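Local atomic coordinates of Phospholipase/Carboxylesterase (Dyadobacter fermentans, PDB entry 4H0C), a protein that probably hydrolyses carboxylic ester bonds, perhaps including the thioesters of palmitoylated proteins, as an alpha/beta hydrolase of the phospholipase/carboxylesterase family. Residues 22-28 / 101-107; 27-31 / 109-114; 122-128 / 148-154; 8-12 / 87-91; 128-132 / 200-204. One frame throughout, in Å; residues are numbered along the deposited sequence.

Overall arrangement
All five contacts are built on one mostly parallel sheet. Contact 1 pairs its central strands 23-28 and 102-107, and contact 2, its centre about 12 Å away, continues from their ends into loop 29-31 and helix 109-120, which follows Ser-108 of a probable nucleophile elbow. Contacts 3 and 5 share Ile-128: the first joins strand 127-131 to the next strand, the second lays helix 198-206 over the face of 127-131 bearing Ile-129 and Phe-131 and brings Thr-132 beside His-194 of the probable triad. Contact 4 lies at the far edge, about 23 Å from contact 5 between centres. A sodium ion lies about 3 Å from the Tyr-103 side chain, at the other end of strand 102-107.

Contact 1: residues 22-28 / 101-107; sequences KKAVVML and QIYFAGF
The Tyr-103 ring turns its edge to the facing strand: Ala-24 O lies in the ring plane, 3.5 Å from Tyr-103 CD1. The extended aliphatic part of Lys-23 passes the ring obliquely, Lys-23 CD standing 3.9 Å from Tyr-103 CE1, and a water accepting from Lys-23 NZ also bonds Tyr-103 OH. A glycine in place of Lys-23 would probably leave this flank of the ring without its cover and the hydroxyl without its water bridge. The Phe-104 ring, on the other face of the sheet, points the same way as Val-26, whose CB is 3.8 Å from Phe-104 CD2. Val-25 holds CG1 between its backbone N and carbonyl carbon (chi1 61°), which leaves CG2 to meet Tyr-103 CB at 4.0 Å. Beta-branched valines suit these extended positions. Five good backbone bonds join the parallel strands, from Ala-24 N to Gln-101 O (3.0 Å) as far as Leu-28 N to Ala-105 O (2.9 Å); Phe-107 N to Leu-28 O is weak. Strand 50-55 pairs with the other side of 23-28, and 127-131 with that of 102-107, while helices 77-94 and 109-120 cover the face of Val-26, Leu-28 and Phe-104.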
# COMPACT_ATOMS: atom_id res chain seq x y z
N LYS A 22 -0.06 -6.48 19.35
CA LYS A 22 -0.98 -5.36 19.55
C LYS A 22 -1.40 -4.75 18.19
O LYS A 22 -2.47 -4.17 18.07
CB LYS A 22 -0.29 -4.28 20.39
CG LYS A 22 0.27 -4.77 21.72
CD LYS A 22 0.85 -3.65 22.59
CE LYS A 22 2.20 -3.19 22.05
NZ LYS A 22 3.27 -4.23 22.16
N LYS A 23 -0.53 -4.90 17.19
CA LYS A 23 -0.70 -4.23 15.90
C LYS A 23 -0.22 -5.16 14.80
O LYS A 23 0.50 -6.15 15.06
CB LYS A 23 0.13 -2.92 15.86
CG LYS A 23 -0.14 -1.95 16.97
CD LYS A 23 0.82 -0.77 16.93
CE LYS A 23 0.29 0.35 17.81
NZ LYS A 23 1.28 1.46 17.85
N ALA A 24 -0.60 -4.85 13.56
CA ALA A 24 -0.14 -5.62 12.42
C ALA A 24 0.14 -4.69 11.29
O ALA A 24 -0.39 -3.58 11.25
CB ALA A 24 -1.20 -6.62 11.98
N VAL A 25 0.99 -5.14 10.37
CA VAL A 25 1.26 -4.34 9.17
C VAL A 25 1.24 -5.25 7.95
O VAL A 25 1.82 -6.35 7.98
CB VAL A 25 2.60 -3.56 9.25
CG1 VAL A 25 3.81 -4.50 9.39
CG2 VAL A 25 2.76 -2.68 8.01
N VAL A 26 0.51 -4.81 6.93
CA VAL A 26 0.46 -5.48 5.64
C VAL A 26 1.47 -4.78 4.74
O VAL A 26 1.32 -3.58 4.49
CB VAL A 26 -0.96 -5.39 5.03
CG1 VAL A 26 -0.96 -6.04 3.65
CG2 VAL A 26 -1.99 -6.00 5.96
N MSE A 27 2.50 -5.50 4.28
CA MSE A 27 3.59 -4.92 3.49
C MSE A 27 3.50 -5.45 2.06
O MSE A 27 3.45 -6.66 1.86
CB MSE A 27 4.95 -5.22 4.12
CG MSE A 27 4.99 -4.83 5.60
SE MSE A 27 6.74 -5.02 6.33
CE MSE A 27 7.61 -3.50 5.48
N LEU A 28 3.51 -4.55 1.09
CA LEU A 28 3.27 -4.90 -0.31
C LEU A 28 4.49 -4.51 -1.14
O LEU A 28 4.83 -3.32 -1.25
CB LEU A 28 1.97 -4.25 -0.83
CG LEU A 28 0.69 -4.62 -0.03
CD1 LEU A 28 -0.51 -3.82 -0.50
CD2 LEU A 28 0.38 -6.11 -0.13
N GLN A 101 -5.84 -1.07 14.34
CA GLN A 101 -4.46 -1.41 14.69
C GLN A 101 -3.74 -2.08 13.52
O GLN A 101 -2.68 -2.67 13.71
CB GLN A 101 -4.41 -2.34 15.91
CG GLN A 101 -4.97 -1.74 17.20
CD GLN A 101 -4.33 -0.42 17.57
OE1 GLN A 101 -3.16 -0.16 17.29
NE2 GLN A 101 -5.11 0.44 18.23
N ILE A 102 -4.32 -1.98 12.31
CA ILE A 102 -3.70 -2.57 11.12
C ILE A 102 -3.14 -1.43 10.28
O ILE A 102 -3.84 -0.43 10.00
CB ILE A 102 -4.67 -3.46 10.27
CG1 ILE A 102 -5.17 -4.66 11.09
CG2 ILE A 102 -3.95 -3.95 9.01
CD1 ILE A 102 -6.30 -5.46 10.43
N TYR A 103 -1.86 -1.57 9.95
CA TYR A 103 -1.11 -0.60 9.15
C TYR A 103 -0.82 -1.19 7.79
O TYR A 103 -0.85 -2.41 7.62
CB TYR A 103 0.21 -0.28 9.86
CG TYR A 103 0.02 0.42 11.19
CD1 TYR A 103 -0.49 -0.27 12.31
CD2 TYR A 103 0.31 1.77 11.33
CE1 TYR A 103 -0.67 0.37 13.53
CE2 TYR A 103 0.14 2.42 12.54
CZ TYR A 103 -0.34 1.73 13.64
OH TYR A 103 -0.52 2.42 14.83
N PHE A 104 -0.58 -0.32 6.81
CA PHE A 104 -0.21 -0.77 5.45
C PHE A 104 1.03 -0.03 5.00
O PHE A 104 1.18 1.18 5.26
CB PHE A 104 -1.32 -0.49 4.43
CG PHE A 104 -2.61 -1.21 4.71
CD1 PHE A 104 -3.48 -0.75 5.72
CD2 PHE A 104 -2.97 -2.33 3.98
CE1 PHE A 104 -4.66 -1.41 5.98
CE2 PHE A 104 -4.18 -2.99 4.24
CZ PHE A 104 -5.02 -2.54 5.25
N ALA A 105 1.93 -0.75 4.31
CA ALA A 105 3.14 -0.12 3.78
C ALA A 105 3.47 -0.72 2.43
O ALA A 105 3.51 -1.94 2.29
CB ALA A 105 4.31 -0.28 4.75
N GLY A 106 3.69 0.12 1.43
CA GLY A 106 3.96 -0.38 0.08
C GLY A 106 4.95 0.53 -0.60
O GLY A 106 5.02 1.73 -0.26
N PHE A 107 5.71 -0.01 -1.55
CA PHE A 107 6.59 0.80 -2.39
C PHE A 107 6.20 0.62 -3.83
O PHE A 107 6.01 -0.52 -4.27
CB PHE A 107 8.08 0.39 -2.23
CG PHE A 107 9.00 1.06 -3.21
CD1 PHE A 107 9.16 2.45 -3.20
CD2 PHE A 107 9.68 0.31 -4.16
CE1 PHE A 107 10.01 3.08 -4.10
CE2 PHE A 107 10.54 0.93 -5.06
CZ PHE A 107 10.70 2.32 -5.04
O HOH W 1 2.57 2.37 15.97

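Contact 2: residues 27-31 / 109-114; sequences MLHGR and QGACLT
Gly-110 CA is pressed against the end of strand 23-28, 3.5 Å from Leu-28 O and 3.3 Å from His-29 O. A beta carbon here would run into both carbonyls, which is why only glycine fits. Beside it Leu-28 CD1 fills the angle between Leu-113 CG, at 4.1 Å, and Thr-114 OG1, at 3.3 Å. That hydroxyl is turned to its own helix: Thr-114 OG1 and Thr-114 N grip Gly-110 O from opposite faces of its carbonyl plane, so a polar atom in a greasy setting has its partner.

The other end is looser and, on the Arg-31 side, exposed to solvent, though Gln-109 itself is buried. Gln-109, with CG anti to the backbone N (chi1 -168°) and the chain extended, puts NE2 over one face of the Arg-31 guanidinium, 3.2 Å from Arg-31 CZ, the two planes 52° apart. Both groups are donors here and bond elsewhere: Gln-109 NE2 to Ser-61 OG, Gln-109 OE1 with Trp-62 N, Arg-31 NH2 to Tyr-65 O, and Arg-31 NE to a citrate, probably from the crystallisation liquor. A water bridges the backbones, accepting from Arg-31 N at 2.8 Å and Gln-109 N at 3.0 Å. Since Gln-109 follows Ser-108 in a probable GxSxG nucleophile elbow, two amides converging on one oxygen are consistent with an oxyanion hole, in which they would stabilise the negative charge of the tetrahedral intermediate.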
# COMPACT_ATOMS: atom_id res chain seq x y z
N MSE A 27 2.50 -5.50 4.28
CA MSE A 27 3.59 -4.92 3.49
C MSE A 27 3.50 -5.45 2.06
O MSE A 27 3.45 -6.66 1.86
CB MSE A 27 4.95 -5.22 4.12
CG MSE A 27 4.99 -4.83 5.60
SE MSE A 27 6.74 -5.02 6.33
CE MSE A 27 7.61 -3.50 5.48
N LEU A 28 3.51 -4.55 1.09
CA LEU A 28 3.27 -4.90 -0.31
C LEU A 28 4.49 -4.51 -1.14
O LEU A 28 4.83 -3.32 -1.25
CB LEU A 28 1.97 -4.25 -0.83
CG LEU A 28 0.69 -4.62 -0.03
CD1 LEU A 28 -0.51 -3.82 -0.50
CD2 LEU A 28 0.38 -6.11 -0.13
N HIS A 29 5.13 -5.52 -1.72
CA HIS A 29 6.31 -5.36 -2.54
C HIS A 29 6.02 -4.74 -3.88
O HIS A 29 4.85 -4.70 -4.35
CB HIS A 29 7.05 -6.69 -2.72
CG HIS A 29 6.30 -7.72 -3.58
ND1 HIS A 29 6.24 -7.64 -4.95
CD2 HIS A 29 5.65 -8.90 -3.22
CE1 HIS A 29 5.55 -8.72 -5.42
NE2 HIS A 29 5.18 -9.47 -4.36
N GLY A 30 7.08 -4.29 -4.53
CA GLY A 30 6.98 -3.67 -5.84
C GLY A 30 7.10 -4.64 -7.01
O GLY A 30 7.21 -5.85 -6.83
N ARG A 31 7.07 -4.08 -8.22
CA ARG A 31 7.12 -4.88 -9.45
C ARG A 31 8.44 -5.63 -9.55
O ARG A 31 9.52 -5.02 -9.44
CB ARG A 31 6.91 -4.00 -10.68
CG ARG A 31 6.66 -4.78 -11.97
CD ARG A 31 6.59 -3.84 -13.17
NE ARG A 31 5.53 -2.84 -12.98
CZ ARG A 31 4.25 -3.03 -13.33
NH1 ARG A 31 3.86 -4.15 -13.93
NH2 ARG A 31 3.36 -2.08 -13.09
N GLN A 109 4.77 -0.17 -7.17
CA GLN A 109 3.59 -0.97 -7.52
C GLN A 109 2.80 -1.37 -6.28
O GLN A 109 1.56 -1.36 -6.32
CB GLN A 109 3.98 -2.21 -8.34
CG GLN A 109 2.80 -2.94 -8.97
CD GLN A 109 3.20 -4.28 -9.58
OE1 GLN A 109 3.84 -5.09 -8.92
NE2 GLN A 109 2.82 -4.51 -10.85
N GLY A 110 3.52 -1.72 -5.21
CA GLY A 110 2.90 -2.03 -3.90
C GLY A 110 2.24 -0.84 -3.22
O GLY A 110 1.25 -1.02 -2.50
N ALA A 111 2.78 0.37 -3.44
CA ALA A 111 2.15 1.60 -2.88
C ALA A 111 0.84 1.88 -3.61
O ALA A 111 -0.15 2.24 -2.99
CB ALA A 111 3.10 2.78 -3.00
N CYS A 112 0.82 1.70 -4.93
CA CYS A 112 -0.40 1.87 -5.70
C CYS A 112 -1.47 0.88 -5.24
O CYS A 112 -2.63 1.26 -5.04
CB CYS A 112 -0.13 1.66 -7.19
SG CYS A 112 1.03 2.87 -7.84
N LEU A 113 -1.08 -0.38 -5.08
CA LEU A 113 -2.00 -1.40 -4.59
C LEU A 113 -2.49 -1.07 -3.17
O LEU A 113 -3.68 -1.27 -2.85
CB LEU A 113 -1.34 -2.77 -4.63
CG LEU A 113 -2.25 -3.93 -4.20
CD1 LEU A 113 -3.54 -4.05 -5.02
CD2 LEU A 113 -1.46 -5.24 -4.25
N THR A 114 -1.58 -0.57 -2.33
CA THR A 114 -1.92 -0.17 -0.97
C THR A 114 -3.02 0.90 -1.00
O THR A 114 -4.01 0.79 -0.28
CB THR A 114 -0.69 0.40 -0.21
OG1 THR A 114 0.24 -0.65 0.06
CG2 THR A 114 -1.13 1.09 1.10
O HOH W 2 7.17 -1.29 -8.68

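Contact 3: residues 122-128 / 148-154; sequences ARKYGGI and DFKQTPV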
# COMPACT_ATOMS: atom_id res chain seq x y z
N ALA A 122 -12.28 1.96 2.76
CA ALA A 122 -11.83 2.97 3.74
C ALA A 122 -12.54 2.77 5.06
O ALA A 122 -13.74 2.57 5.10
CB ALA A 122 -12.04 4.39 3.22
N ARG A 123 -11.75 2.74 6.12
CA ARG A 123 -12.25 2.70 7.48
C ARG A 123 -11.12 3.19 8.36
O ARG A 123 -10.11 3.61 7.85
CB ARG A 123 -12.71 1.31 7.89
CG ARG A 123 -11.79 0.19 7.50
CD ARG A 123 -12.52 -1.10 7.83
NE ARG A 123 -11.87 -2.31 7.37
CZ ARG A 123 -12.02 -3.48 7.99
NH1 ARG A 123 -12.75 -3.56 9.10
NH2 ARG A 123 -11.41 -4.56 7.50
N LYS A 124 -11.29 3.13 9.67
CA LYS A 124 -10.22 3.59 10.56
C LYS A 124 -9.15 2.51 10.57
O LYS A 124 -9.40 1.38 11.00
CB LYS A 124 -10.73 3.87 11.98
CG LYS A 124 -9.67 4.51 12.87
CD LYS A 124 -10.28 4.85 14.23
CE LYS A 124 -9.33 5.70 15.05
NZ LYS A 124 -9.67 5.70 16.50
N TYR A 125 -7.98 2.85 10.04
CA TYR A 125 -6.84 1.95 10.08
C TYR A 125 -5.78 2.54 11.00
O TYR A 125 -5.87 3.72 11.38
CB TYR A 125 -6.26 1.79 8.67
CG TYR A 125 -7.12 0.98 7.70
CD1 TYR A 125 -7.43 -0.38 7.95
CD2 TYR A 125 -7.63 1.57 6.54
CE1 TYR A 125 -8.20 -1.11 7.05
CE2 TYR A 125 -8.41 0.85 5.65
CZ TYR A 125 -8.68 -0.48 5.89
OH TYR A 125 -9.45 -1.15 4.98
N GLY A 126 -4.76 1.75 11.35
CA GLY A 126 -3.66 2.27 12.14
C GLY A 126 -2.88 3.36 11.43
O GLY A 126 -2.54 4.39 12.02
N GLY A 127 -2.62 3.16 10.15
CA GLY A 127 -1.86 4.11 9.34
C GLY A 127 -1.57 3.49 7.99
O GLY A 127 -1.60 2.26 7.84
N ILE A 128 -1.32 4.34 6.99
CA ILE A 128 -1.10 3.87 5.63
C ILE A 128 0.12 4.59 5.07
O ILE A 128 0.20 5.81 5.11
CB ILE A 128 -2.35 4.15 4.75
CG1 ILE A 128 -3.55 3.36 5.29
CG2 ILE A 128 -2.06 3.77 3.30
CD1 ILE A 128 -4.92 3.82 4.76
N ASP A 148 -15.01 5.65 5.11
CA ASP A 148 -14.49 6.89 5.71
C ASP A 148 -13.25 6.54 6.50
O ASP A 148 -13.27 5.58 7.28
CB ASP A 148 -15.54 7.55 6.62
CG ASP A 148 -15.14 8.97 7.02
OD1 ASP A 148 -14.32 9.14 7.96
OD2 ASP A 148 -15.65 9.93 6.40
N PHE A 149 -12.16 7.25 6.28
CA PHE A 149 -10.92 6.90 6.97
C PHE A 149 -10.89 7.25 8.48
O PHE A 149 -9.99 6.79 9.21
CB PHE A 149 -9.71 7.50 6.25
CG PHE A 149 -9.33 6.76 5.01
CD1 PHE A 149 -8.72 5.50 5.08
CD2 PHE A 149 -9.53 7.33 3.76
CE1 PHE A 149 -8.32 4.84 3.93
CE2 PHE A 149 -9.15 6.67 2.59
CZ PHE A 149 -8.54 5.43 2.67
N LYS A 150 -11.85 8.04 8.94
CA LYS A 150 -11.93 8.42 10.35
C LYS A 150 -10.58 8.96 10.84
O LYS A 150 -10.13 8.63 11.94
CB LYS A 150 -12.38 7.22 11.21
CG LYS A 150 -13.68 6.55 10.76
CD LYS A 150 -14.90 7.34 11.23
CE LYS A 150 -16.12 6.43 11.45
NZ LYS A 150 -16.69 5.86 10.20
N GLN A 151 -9.93 9.77 10.01
CA GLN A 151 -8.70 10.47 10.37
C GLN A 151 -7.46 9.56 10.34
O GLN A 151 -6.41 9.95 10.86
CB GLN A 151 -8.81 11.21 11.73
CG GLN A 151 -10.06 12.07 11.80
CD GLN A 151 -10.16 12.92 13.04
OE1 GLN A 151 -9.27 12.93 13.91
NE2 GLN A 151 -11.24 13.68 13.11
N THR A 152 -7.56 8.38 9.71
CA THR A 152 -6.37 7.51 9.51
C THR A 152 -5.19 8.33 8.96
O THR A 152 -5.33 8.99 7.91
CB THR A 152 -6.63 6.38 8.48
OG1 THR A 152 -7.65 5.51 8.95
CG2 THR A 152 -5.36 5.57 8.23
N PRO A 153 -4.03 8.27 9.63
CA PRO A 153 -2.86 8.97 9.10
C PRO A 153 -2.36 8.26 7.84
O PRO A 153 -2.22 7.04 7.85
CB PRO A 153 -1.82 8.88 10.24
CG PRO A 153 -2.61 8.49 11.47
CD PRO A 153 -3.84 7.77 11.01
N VAL A 154 -2.11 9.02 6.78
CA VAL A 154 -1.63 8.49 5.51
C VAL A 154 -0.42 9.30 5.08
O VAL A 154 -0.45 10.53 5.12
CB VAL A 154 -2.71 8.58 4.39
CG1 VAL A 154 -2.18 8.07 3.05
CG2 VAL A 154 -3.98 7.84 4.78
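Ala-122 CB sits over the centre of the Phe-149 ring in a CH-pi contact, 3.6 Å from the centroid and only 7° off the ring normal; a methyl is small enough to sit close over the face. The Ile-128 side chain crosses that of Phe-149 at about a right angle, its CD1 3.6 Å from Phe-149 CE1. The polar centre is Thr-152, whose OG1 accepts a nearly straight bond from Tyr-125 N (2.9 Å, 174°) and gives its own hydrogen to Phe-149 O at 2.7 Å, in the carbonyl plane on a lone pair. With OG1 anti to the carbonyl carbon (chi1 -63°), CG2 is left to pack between Tyr-125 CB and Ile-128 CD1. A threonine suits the spot because one branch bonds and the other packs.

Phe-149 O also accepts from Thr-152 N, closing a type I' turn from Phe-149 to Thr-152. This turn leads into strand 153-160, which pairs in parallel with strand 127-131 in the alpha/beta hydrolase sheet: Ile-128 N donates to Pro-153 O at 3.0 Å, and Ile-128 CB packs on Val-154 CG2 at 4.0 Å.

Further out, Asp-148 OD1 receives Lys-150 N at 2.9 Å in an Asx turn and is held again by Asn-181 ND2. Arg-123 lays CG over one face of the Tyr-125 ring and sends its guanidinium to a salt bridge with Glu-93, while Tyr-125 OH is tied to Asn-121 O. Helix 167-179 brings Leu-177 against both Phe-149 and Val-154.

Contact 4: residues 8-12 / 87-91; sequences SKQII and EVVAE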
# COMPACT_ATOMS: atom_id res chain seq x y z
N SER A 8 -2.25 -16.48 -6.18
CA SER A 8 -2.55 -17.53 -5.22
C SER A 8 -2.21 -17.06 -3.80
O SER A 8 -1.46 -16.10 -3.61
CB SER A 8 -1.80 -18.82 -5.58
OG SER A 8 -0.40 -18.66 -5.45
N LYS A 9 -2.76 -17.76 -2.81
CA LYS A 9 -2.62 -17.37 -1.40
C LYS A 9 -1.21 -17.70 -0.87
O LYS A 9 -1.00 -18.73 -0.24
CB LYS A 9 -3.71 -18.05 -0.56
CG LYS A 9 -3.86 -17.54 0.87
CD LYS A 9 -5.14 -18.07 1.49
CE LYS A 9 -4.98 -18.42 2.95
NZ LYS A 9 -6.12 -19.26 3.44
N GLN A 10 -0.27 -16.82 -1.18
CA GLN A 10 1.11 -16.93 -0.72
C GLN A 10 1.36 -15.78 0.26
O GLN A 10 1.46 -14.62 -0.14
CB GLN A 10 2.06 -16.81 -1.91
CG GLN A 10 1.94 -17.85 -3.02
CD GLN A 10 3.00 -17.65 -4.10
OE1 GLN A 10 2.71 -17.18 -5.21
NE2 GLN A 10 4.24 -17.99 -3.77
N ILE A 11 1.43 -16.09 1.55
CA ILE A 11 1.53 -15.05 2.57
C ILE A 11 2.70 -15.36 3.49
O ILE A 11 2.71 -16.39 4.17
CB ILE A 11 0.23 -14.92 3.42
CG1 ILE A 11 -0.98 -14.57 2.54
CG2 ILE A 11 0.41 -13.86 4.50
CD1 ILE A 11 -2.33 -14.95 3.15
N ILE A 12 3.67 -14.47 3.52
CA ILE A 12 4.85 -14.62 4.37
C ILE A 12 4.68 -13.77 5.62
O ILE A 12 4.27 -12.62 5.53
CB ILE A 12 6.11 -14.24 3.56
CG1 ILE A 12 6.35 -15.32 2.50
CG2 ILE A 12 7.34 -14.10 4.44
CD1 ILE A 12 7.32 -14.93 1.42
N GLU A 87 -7.93 -10.79 1.82
CA GLU A 87 -7.76 -12.05 2.58
C GLU A 87 -6.79 -11.87 3.76
O GLU A 87 -7.05 -12.37 4.89
CB GLU A 87 -7.27 -13.19 1.67
CG GLU A 87 -7.01 -14.52 2.38
CD GLU A 87 -8.18 -15.01 3.22
OE1 GLU A 87 -9.32 -15.05 2.71
OE2 GLU A 87 -7.98 -15.37 4.41
N VAL A 88 -5.67 -11.18 3.51
CA VAL A 88 -4.69 -10.92 4.56
C VAL A 88 -5.32 -10.10 5.68
O VAL A 88 -5.20 -10.47 6.87
CB VAL A 88 -3.43 -10.19 4.00
CG1 VAL A 88 -2.52 -9.72 5.15
CG2 VAL A 88 -2.68 -11.08 3.01
N VAL A 89 -6.01 -9.01 5.32
CA VAL A 89 -6.73 -8.20 6.32
C VAL A 89 -7.73 -9.04 7.12
O VAL A 89 -7.77 -8.96 8.36
CB VAL A 89 -7.41 -6.94 5.72
CG1 VAL A 89 -8.28 -6.24 6.76
CG2 VAL A 89 -6.35 -5.99 5.12
N ALA A 90 -8.51 -9.85 6.41
CA ALA A 90 -9.47 -10.74 7.07
C ALA A 90 -8.79 -11.69 8.05
O ALA A 90 -9.28 -11.90 9.16
CB ALA A 90 -10.28 -11.53 6.03
N GLU A 91 -7.66 -12.28 7.64
CA GLU A 91 -6.91 -13.18 8.55
C GLU A 91 -6.46 -12.47 9.83
O GLU A 91 -6.65 -12.99 10.94
CB GLU A 91 -5.71 -13.80 7.82
CG GLU A 91 -6.10 -14.86 6.80
CD GLU A 91 -4.90 -15.62 6.22
OE1 GLU A 91 -5.06 -16.22 5.14
OE2 GLU A 91 -3.81 -15.61 6.83
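Lys-9 and Ile-11, where the chain enters strand 11-15 at one edge of the sheet, lean on Glu-87, Val-88 and Glu-91, which face them from successive turns of helix 77-94. Ile-11 supplies the apolar part: its CD1 slides past Val-88 CG2 at 3.9 Å and also meets Glu-91 OE1 at 3.6 Å. A branched aliphatic chain suits this half-covered place, where Tyr-53 of the neighbouring strand touches both Ile-11 and Val-88. Lys-9 sends CG anti to its backbone N (chi1 -169°), which carries the chain out to the helix. There its CD rests 4.1 Å from Glu-87 CG and its CE only 3.1 Å from Glu-91 OE1. The salt bridge from Lys-9 NZ to Glu-91 OE1 is long, 3.6 Å, and Glu-87 OE2 stays 4.4 Å from the same nitrogen, beyond a bridge. With an alanine at Glu-91, Lys-9 would be likely to lose its ion-pair mate and swing more freely, and Ile-11 CD1 would lose part of its cover. Glu-87 OE2 and Glu-91 OE1 come within 3.1 Å of each other, one helical turn apart, so the lysine probably eases a repulsion between them, and one carboxylate may take up a proton more readily than usual.

Contact 5: residues 128-132 / 200-204; sequences IIAFT and EIQLV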
# COMPACT_ATOMS: atom_id res chain seq x y z
N ILE A 128 -1.32 4.34 6.99
CA ILE A 128 -1.10 3.87 5.63
C ILE A 128 0.12 4.59 5.07
O ILE A 128 0.20 5.81 5.11
CB ILE A 128 -2.35 4.15 4.75
CG1 ILE A 128 -3.55 3.36 5.29
CG2 ILE A 128 -2.06 3.77 3.30
CD1 ILE A 128 -4.92 3.82 4.76
N ILE A 129 1.09 3.81 4.59
CA ILE A 129 2.34 4.37 4.06
C ILE A 129 2.48 3.99 2.59
O ILE A 129 2.61 2.80 2.25
CB ILE A 129 3.53 3.83 4.86
CG1 ILE A 129 3.38 4.16 6.35
CG2 ILE A 129 4.82 4.39 4.29
CD1 ILE A 129 4.13 3.16 7.23
N ALA A 130 2.43 4.98 1.71
CA ALA A 130 2.51 4.76 0.27
C ALA A 130 3.74 5.44 -0.29
O ALA A 130 3.70 6.62 -0.69
CB ALA A 130 1.24 5.24 -0.42
N PHE A 131 4.86 4.71 -0.29
CA PHE A 131 6.12 5.23 -0.85
C PHE A 131 6.05 5.18 -2.36
O PHE A 131 6.13 4.10 -2.96
CB PHE A 131 7.34 4.41 -0.40
CG PHE A 131 7.63 4.45 1.08
CD1 PHE A 131 7.93 5.64 1.74
CD2 PHE A 131 7.66 3.25 1.82
CE1 PHE A 131 8.23 5.65 3.10
CE2 PHE A 131 7.97 3.25 3.17
CZ PHE A 131 8.25 4.46 3.82
N THR A 132 5.94 6.35 -2.99
CA THR A 132 5.91 6.50 -4.46
C THR A 132 4.79 5.70 -5.13
O THR A 132 5.03 4.72 -5.87
CB THR A 132 7.27 6.21 -5.09
OG1 THR A 132 8.28 6.91 -4.34
CG2 THR A 132 7.33 6.69 -6.59
N GLU A 200 12.28 9.87 3.96
CA GLU A 200 10.95 9.27 3.99
C GLU A 200 10.85 8.30 5.15
O GLU A 200 9.85 8.28 5.86
CB GLU A 200 10.65 8.53 2.69
CG GLU A 200 10.33 9.44 1.53
CD GLU A 200 10.41 8.72 0.21
OE1 GLU A 200 11.52 8.68 -0.36
OE2 GLU A 200 9.36 8.20 -0.26
N ILE A 201 11.91 7.52 5.36
CA ILE A 201 11.94 6.55 6.45
C ILE A 201 11.81 7.24 7.81
O ILE A 201 10.98 6.83 8.63
CB ILE A 201 13.21 5.66 6.41
CG1 ILE A 201 13.21 4.77 5.16
CG2 ILE A 201 13.34 4.81 7.69
CD1 ILE A 201 12.07 3.77 5.11
N GLN A 202 12.63 8.28 8.04
CA GLN A 202 12.60 9.02 9.31
C GLN A 202 11.25 9.68 9.51
O GLN A 202 10.71 9.70 10.62
CB GLN A 202 13.63 10.15 9.35
CG GLN A 202 15.09 9.80 9.18
CD GLN A 202 15.98 11.03 9.37
OE1 GLN A 202 16.64 11.48 8.43
NE2 GLN A 202 15.97 11.58 10.59
N LEU A 203 10.73 10.28 8.43
CA LEU A 203 9.48 11.00 8.52
C LEU A 203 8.34 10.06 8.88
O LEU A 203 7.52 10.38 9.74
CB LEU A 203 9.18 11.77 7.24
CG LEU A 203 7.97 12.70 7.31
CD1 LEU A 203 7.99 13.60 8.55
CD2 LEU A 203 7.92 13.51 6.02
N VAL A 204 8.32 8.89 8.25
CA VAL A 204 7.29 7.90 8.56
C VAL A 204 7.43 7.43 10.01
O VAL A 204 6.44 7.27 10.74
CB VAL A 204 7.30 6.73 7.55
CG1 VAL A 204 6.50 5.56 8.08
CG2 VAL A 204 6.72 7.21 6.22
O HOH W 3 9.45 6.31 -2.13
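Ile-129 and Val-204 meet tip to tip, Ile-129 CD1 standing 3.5 Å from Val-204 CG1, the tightest of the hydrocarbon contacts that make up most of this interface. Val-204 has CG1 anti to its backbone N (chi1 165°), and its two branches divide the work: CG1 takes the isoleucine, while CG2 lies 3.8 Å from Phe-131 CE1. The far end of the ring is met by Ile-201, whose CD1 is 4.1 Å from Phe-131 CZ. One face of the ring carries Ile-129 CG2 from its own strand; the large flat side chain is long enough to touch Glu-200, Ile-201 and Val-204 together. Glu-200 slides past Phe-131, its carboxylate steeply inclined to the ring at 79° and its OE2 3.5 Å from Phe-131 CD1.

The axes of strand 128-131 and helix 200-204 run nearly antiparallel, at 169°, and approach to 10.9 Å. Helix 198-206 covers the face of strand 127-131 that bears Ile-129 and Phe-131; Ile-128 and Ala-130 turn to helix 109-120 on the other, giving the three-layer alpha/beta/alpha sandwich of the alpha/beta hydrolases.

The polar contacts gather at the end of the strand. A water joins the segments, accepting from Thr-132 OG1 at 2.6 Å and donating to Glu-200 OE2 at 2.7 Å. Arg-192 binds both side chains, by a salt bridge to Glu-200 OE1 and a hydrogen bond to Thr-132 OG1, and Ser-157 OG bonds Glu-200 OE2, so the buried carboxylate is well satisfied. Thr-132 also touches His-194, the probable histidine of a Ser-His-Asp catalytic triad.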